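Local coordinates for protein 11R-lipoxygenase (Gersemia fruticosa, PDB 3VF1) that probably adds molecular oxygen to polyunsaturated fatty acids as a calcium-dependent, non-heme iron lipoxygenase with an N-terminal PLAT domain, at residues L421-K426 with G643-N648; N501-F506 with V567-S572. All blocks are in the same frame, centred on the assembly; numbering follows the deposited sequence.

Interaction 1 of 2, residues L421-K426 with G643-N648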
loop_
_atom_site.group_PDB
_atom_site.type_symbol
_atom_site.label_atom_id
_atom_site.label_comp_id
_atom_site.label_asym_id
_atom_site.label_seq_id
_atom_site.Cartn_x
_atom_site.Cartn_y
_atom_site.Cartn_z
ATOM N N LEU A 421 4.891 -5.417 13.186
ATOM C CA LEU A 421 4.059 -4.700 12.228
ATOM C C LEU A 421 4.394 -3.216 12.126
ATOM O O LEU A 421 4.092 -2.580 11.118
ATOM C CB LEU A 421 2.584 -4.847 12.606
ATOM C CG LEU A 421 2.010 -6.264 12.567
ATOM C CD1 LEU A 421 0.541 -6.251 12.959
ATOM C CD2 LEU A 421 2.197 -6.877 11.190
ATOM N N TYR A 422 5.016 -2.664 13.162
ATOM C CA TYR A 422 5.202 -1.218 13.243
ATOM C C TYR A 422 5.786 -0.609 11.966
ATOM O O TYR A 422 5.222 0.338 11.419
ATOM C CB TYR A 422 6.073 -0.837 14.442
ATOM C CG TYR A 422 6.206 0.658 14.604
ATOM C CD1 TYR A 422 5.190 1.401 15.186
ATOM C CD2 TYR A 422 7.338 1.330 14.161
ATOM C CE1 TYR A 422 5.298 2.767 15.331
ATOM C CE2 TYR A 422 7.455 2.700 14.303
ATOM C CZ TYR A 422 6.431 3.412 14.890
ATOM O OH TYR A 422 6.539 4.775 15.034
ATOM N N PRO A 423 6.917 -1.147 11.484
ATOM C CA PRO A 423 7.539 -0.544 10.299
ATOM C C PRO A 423 6.698 -0.694 9.032
ATOM O O PRO A 423 6.905 0.049 8.072
ATOM C CB PRO A 423 8.855 -1.317 10.159
ATOM C CG PRO A 423 8.620 -2.608 10.858
ATOM C CD PRO A 423 7.678 -2.306 11.982
ATOM N N HIS A 424 5.757 -1.631 9.036
ATOM C CA HIS A 424 4.966 -1.923 7.845
ATOM C C HIS A 424 3.639 -1.167 7.801
ATOM O O HIS A 424 3.064 -0.984 6.729
ATOM C CB HIS A 424 4.716 -3.425 7.744
ATOM C CG HIS A 424 5.966 -4.230 7.595
ATOM N ND1 HIS A 424 6.754 -4.175 6.465
ATOM C CD2 HIS A 424 6.571 -5.104 8.432
ATOM C CE1 HIS A 424 7.789 -4.981 6.613
ATOM N NE2 HIS A 424 7.702 -5.559 7.798
ATOM N N THR A 425 3.157 -0.732 8.959
ATOM C CA THR A 425 1.904 0.014 9.032
ATOM C C THR A 425 2.177 1.505 9.198
ATOM O O THR A 425 1.254 2.306 9.338
ATOM C CB THR A 425 1.026 -0.458 10.206
ATOM O OG1 THR A 425 1.708 -0.231 11.447
ATOM C CG2 THR A 425 0.692 -1.936 10.064
ATOM N N LYS A 426 3.452 1.870 9.176
ATOM C CA LYS A 426 3.854 3.253 9.385
ATOM C C LYS A 426 3.362 4.152 8.255
ATOM O O LYS A 426 3.637 3.896 7.081
ATOM C CB LYS A 426 5.376 3.341 9.487
ATOM C CG LYS A 426 5.874 4.540 10.272
ATOM C CD LYS A 426 7.392 4.616 10.261
ATOM C CE LYS A 426 7.888 5.841 11.006
ATOM N NZ LYS A 426 9.350 6.057 10.817
ATOM N N GLY A 643 12.902 -4.885 4.371
ATOM C CA GLY A 643 13.961 -5.553 5.105
ATOM C C GLY A 643 14.870 -4.589 5.844
ATOM O O GLY A 643 15.536 -4.971 6.805
ATOM N N ASP A 644 14.901 -3.338 5.397
ATOM C CA ASP A 644 15.716 -2.317 6.045
ATOM C C ASP A 644 15.008 -1.790 7.287
ATOM O O ASP A 644 14.185 -0.879 7.205
ATOM C CB ASP A 644 16.011 -1.169 5.079
ATOM C CG ASP A 644 16.789 -0.043 5.731
ATOM O OD1 ASP A 644 17.462 -0.295 6.751
ATOM O OD2 ASP A 644 16.729 1.093 5.220
ATOM N N TYR A 645 15.338 -2.373 8.435
ATOM C CA TYR A 645 14.719 -2.000 9.701
ATOM C C TYR A 645 15.678 -1.163 10.542
ATOM O O TYR A 645 16.166 -1.615 11.575
ATOM C CB TYR A 645 14.317 -3.255 10.475
ATOM C CG TYR A 645 13.238 -4.078 9.806
ATOM C CD1 TYR A 645 12.037 -3.499 9.411
ATOM C CD2 TYR A 645 13.422 -5.434 9.564
ATOM C CE1 TYR A 645 11.047 -4.251 8.801
ATOM C CE2 TYR A 645 12.438 -6.192 8.953
ATOM C CZ TYR A 645 11.255 -5.596 8.574
ATOM O OH TYR A 645 10.276 -6.348 7.968
ATOM N N ALA A 646 15.947 0.058 10.091
ATOM C CA ALA A 646 16.870 0.944 10.793
ATOM C C ALA A 646 16.287 1.398 12.126
ATOM O O ALA A 646 17.008 1.524 13.115
ATOM C CB ALA A 646 17.209 2.146 9.927
ATOM N N ASP A 647 14.979 1.638 12.147
ATOM C CA ASP A 647 14.294 2.049 13.367
ATOM C C ASP A 647 13.773 0.827 14.118
ATOM O O ASP A 647 12.631 0.805 14.576
ATOM C CB ASP A 647 13.139 2.993 13.032
ATOM C CG ASP A 647 13.609 4.280 12.384
ATOM O OD1 ASP A 647 14.768 4.323 11.918
ATOM O OD2 ASP A 647 12.819 5.248 12.336
ATOM N N ASN A 648 14.627 -0.184 14.242
ATOM C CA ASN A 648 14.242 -1.464 14.825
ATOM C C ASN A 648 13.830 -1.356 16.291
ATOM O O ASN A 648 14.531 -0.751 17.103
ATOM C CB ASN A 648 15.390 -2.464 14.688
ATOM C CG ASN A 648 15.028 -3.833 15.209
ATOM O OD1 ASN A 648 13.861 -4.224 15.200
ATOM N ND2 ASN A 648 16.026 -4.572 15.670
#

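Interaction 2 of 2, residues N501-F506 with V567-S572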
loop_
_atom_site.group_PDB
_atom_site.type_symbol
_atom_site.label_atom_id
_atom_site.label_comp_id
_atom_site.label_asym_id
_atom_site.label_seq_id
_atom_site.Cartn_x
_atom_site.Cartn_y
_atom_site.Cartn_z
ATOM N N ASN A 501 6.611 -16.028 0.014
ATOM C CA ASN A 501 7.197 -17.156 0.727
ATOM C C ASN A 501 8.348 -16.736 1.638
ATOM O O ASN A 501 8.558 -17.329 2.694
ATOM C CB ASN A 501 7.676 -18.218 -0.266
ATOM C CG ASN A 501 6.528 -18.991 -0.888
ATOM O OD1 ASN A 501 5.545 -19.309 -0.219
ATOM N ND2 ASN A 501 6.648 -19.298 -2.175
ATOM N N VAL A 502 9.090 -15.714 1.227
ATOM C CA VAL A 502 10.195 -15.205 2.034
ATOM C C VAL A 502 9.677 -14.415 3.230
ATOM O O VAL A 502 10.251 -14.476 4.317
ATOM C CB VAL A 502 11.152 -14.327 1.197
ATOM C CG1 VAL A 502 11.796 -13.256 2.058
ATOM C CG2 VAL A 502 12.208 -15.193 0.529
ATOM N N ILE A 503 8.588 -13.681 3.029
ATOM C CA ILE A 503 7.968 -12.925 4.110
ATOM C C ILE A 503 7.254 -13.865 5.076
ATOM O O ILE A 503 7.240 -13.634 6.283
ATOM C CB ILE A 503 6.958 -11.893 3.576
ATOM C CG1 ILE A 503 7.694 -10.750 2.878
ATOM C CG2 ILE A 503 6.108 -11.341 4.714
ATOM C CD1 ILE A 503 6.782 -9.796 2.134
ATOM N N HIS A 504 6.660 -14.925 4.541
ATOM C CA HIS A 504 5.979 -15.906 5.376
ATOM C C HIS A 504 6.981 -16.592 6.294
ATOM O O HIS A 504 6.683 -16.878 7.450
ATOM C CB HIS A 504 5.265 -16.951 4.520
ATOM C CG HIS A 504 4.489 -17.950 5.318
ATOM N ND1 HIS A 504 5.048 -19.113 5.802
ATOM C CD2 HIS A 504 3.198 -17.957 5.724
ATOM C CE1 HIS A 504 4.134 -19.795 6.468
ATOM N NE2 HIS A 504 3.002 -19.115 6.435
ATOM N N GLN A 505 8.173 -16.854 5.767
ATOM C CA GLN A 505 9.228 -17.485 6.547
ATOM C C GLN A 505 9.677 -16.564 7.678
ATOM O O GLN A 505 9.874 -17.007 8.808
ATOM C CB GLN A 505 10.419 -17.832 5.653
ATOM C CG GLN A 505 11.501 -18.628 6.357
ATOM C CD GLN A 505 10.995 -19.961 6.865
ATOM O OE1 GLN A 505 10.420 -20.744 6.110
ATOM N NE2 GLN A 505 11.195 -20.222 8.152
ATOM N N PHE A 506 9.835 -15.281 7.368
ATOM C CA PHE A 506 10.272 -14.305 8.360
ATOM C C PHE A 506 9.264 -14.175 9.497
ATOM O O PHE A 506 9.629 -14.224 10.669
ATOM C CB PHE A 506 10.497 -12.940 7.706
ATOM C CG PHE A 506 10.704 -11.824 8.691
ATOM C CD1 PHE A 506 11.772 -11.851 9.571
ATOM C CD2 PHE A 506 9.835 -10.746 8.733
ATOM C CE1 PHE A 506 11.966 -10.828 10.476
ATOM C CE2 PHE A 506 10.028 -9.718 9.637
ATOM C CZ PHE A 506 11.093 -9.759 10.510
ATOM N N VAL A 567 -0.682 -9.058 5.895
ATOM C CA VAL A 567 -0.534 -7.641 6.205
ATOM C C VAL A 567 0.810 -7.101 5.723
ATOM O O VAL A 567 0.870 -6.073 5.049
ATOM C CB VAL A 567 -0.667 -7.378 7.718
ATOM C CG1 VAL A 567 -0.403 -5.911 8.031
ATOM C CG2 VAL A 567 -2.046 -7.784 8.207
ATOM N N VAL A 568 1.887 -7.795 6.073
ATOM C CA VAL A 568 3.229 -7.355 5.709
ATOM C C VAL A 568 3.404 -7.334 4.193
ATOM O O VAL A 568 4.018 -6.420 3.639
ATOM C CB VAL A 568 4.309 -8.267 6.331
ATOM C CG1 VAL A 568 5.691 -7.900 5.803
ATOM C CG2 VAL A 568 4.276 -8.174 7.846
ATOM N N PHE A 569 2.858 -8.344 3.523
ATOM C CA PHE A 569 2.980 -8.452 2.075
ATOM C C PHE A 569 2.200 -7.353 1.362
ATOM O O PHE A 569 2.680 -6.776 0.390
ATOM C CB PHE A 569 2.487 -9.819 1.601
ATOM C CG PHE A 569 2.503 -9.980 0.109
ATOM C CD1 PHE A 569 3.634 -10.450 -0.538
ATOM C CD2 PHE A 569 1.388 -9.659 -0.647
ATOM C CE1 PHE A 569 3.654 -10.598 -1.910
ATOM C CE2 PHE A 569 1.402 -9.805 -2.023
ATOM C CZ PHE A 569 2.535 -10.275 -2.654
ATOM N N THR A 570 0.998 -7.064 1.850
ATOM C CA THR A 570 0.128 -6.079 1.214
ATOM C C THR A 570 0.630 -4.654 1.436
ATOM O O THR A 570 0.544 -3.811 0.540
ATOM C CB THR A 570 -1.320 -6.187 1.729
ATOM O OG1 THR A 570 -1.858 -7.467 1.382
ATOM C CG2 THR A 570 -2.193 -5.097 1.124
ATOM N N CYS A 571 1.148 -4.385 2.630
ATOM C CA CYS A 571 1.626 -3.048 2.966
ATOM C C CYS A 571 2.933 -2.717 2.249
ATOM O O CYS A 571 3.250 -1.545 2.035
ATOM C CB CYS A 571 1.822 -2.913 4.476
ATOM S SG CYS A 571 0.296 -2.954 5.440
ATOM N N SER A 572 3.690 -3.746 1.881
ATOM C CA SER A 572 4.979 -3.539 1.231
ATOM C C SER A 572 4.945 -3.874 -0.261
ATOM O O SER A 572 4.969 -2.975 -1.103
ATOM C CB SER A 572 6.072 -4.356 1.932
ATOM O OG SER A 572 5.784 -5.743 1.910
#

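Interaction 1 of 2, residues L421-K426 with G643-N648
His424 and Tyr645 meet where helix 416-425, in the largely helical catalytic domain of the lipoxygenase fold, is faced by the loop joining helices 619-632 and 653-676. The inner half of this helix-loop contact is close-packed. His424 NE2 and Tyr645 OH are hydrogen-bonded at 2.7 Å; either may be the donor, and the bond is clearly bent (130°). Each of the two atoms lies near the plane of the other ring, while the ring planes themselves stand at 90°. The other ring nitrogen, His424 ND1, is bonded to the carbonyl of Asn694, so both nitrogens are engaged and the imidazole is held against rotation. With CG anti to its carbonyl carbon (chi1 -65°), the phenol of Tyr645 reaches across to the helix, and Pro423 CG approaches its CE1 obliquely to 3.6 Å. Met659 and Phe662 of helix 653-676 also touch this phenol. Toward the other end the contact becomes sparse. An inverse gamma turn centred on Asp647 carries a carboxylate that the extended chain of Lys426 reaches across the contact, and Lys640 forms a weak, long ion pair with OD1. Lys426 NZ stays 3.9 Å from Asp647 OD2, a long salt bridge.

Interaction 2 of 2, residues N501-F506 with V567-S572
Ile503 carries almost all of the packing between segments 501-506 and 567-572, which lie on helices 491-514 and 557-579 of the lipoxygenase catalytic domain; the local axes approach to 10.0 Å and run at 133° to each other. Its CB points toward the second helix, and there the side chain forks. The CG2 branch, set anti to the backbone N by a chi1 of -71°, crosses Val568 obliquely and comes to 3.6 Å from Val568 CG1, with Val568 CB slightly farther away. The other branch leaves through CG1 and, extended, carries CD1 onward over the backbone of helix 557-579. At this tip CD1 is 4.0 Å from Phe569 CA and 4.2 Å from Phe569 CD1, the ring being approached obliquely; Ser572 OG is also 4.2 Å from Ile503 CD1. One forked side chain thus spans about one turn of helix 557-579, with one branch on Val568 and the tip between Phe569 and Ser572. Trp500 meets the Phe569 ring edge-to-face, extending the apolar packing around it. The hydroxyl near the tip is engaged within its own helix: Ser572 OG donates to Val568 O at 2.6 Å, tilted 23° from the carbonyl plane, where the helix widens into a pi-type turn. The buried hydroxyl therefore gives its proton to an acceptor one turn back, and what it offers Ile503 CD1 is van der Waals contact, leaving the cross-helix contact to van der Waals packing, mostly of apolar groups.

The two interactions, with centres 12 Å apart, meet around helix 557-579. Val568, packed against Ile503 in interaction 2, also reaches interaction 1: its CG1 is 3.7 Å from His424 NE2, and its CG2 is 4.1 Å from Leu421 CD2. A second junction joins the remaining two segments, Tyr645 OH lying 3.8 Å from Phe506 CE2, so all four segments form one continuous packed region. The same helix 557-579 leads to the metal, since it bears the iron ligands His575 and Asn579. The side chain of Ser572 is about 7 Å from that of His575 and about 12 Å from the iron, which places interaction 2 behind the metal shell rather than in it.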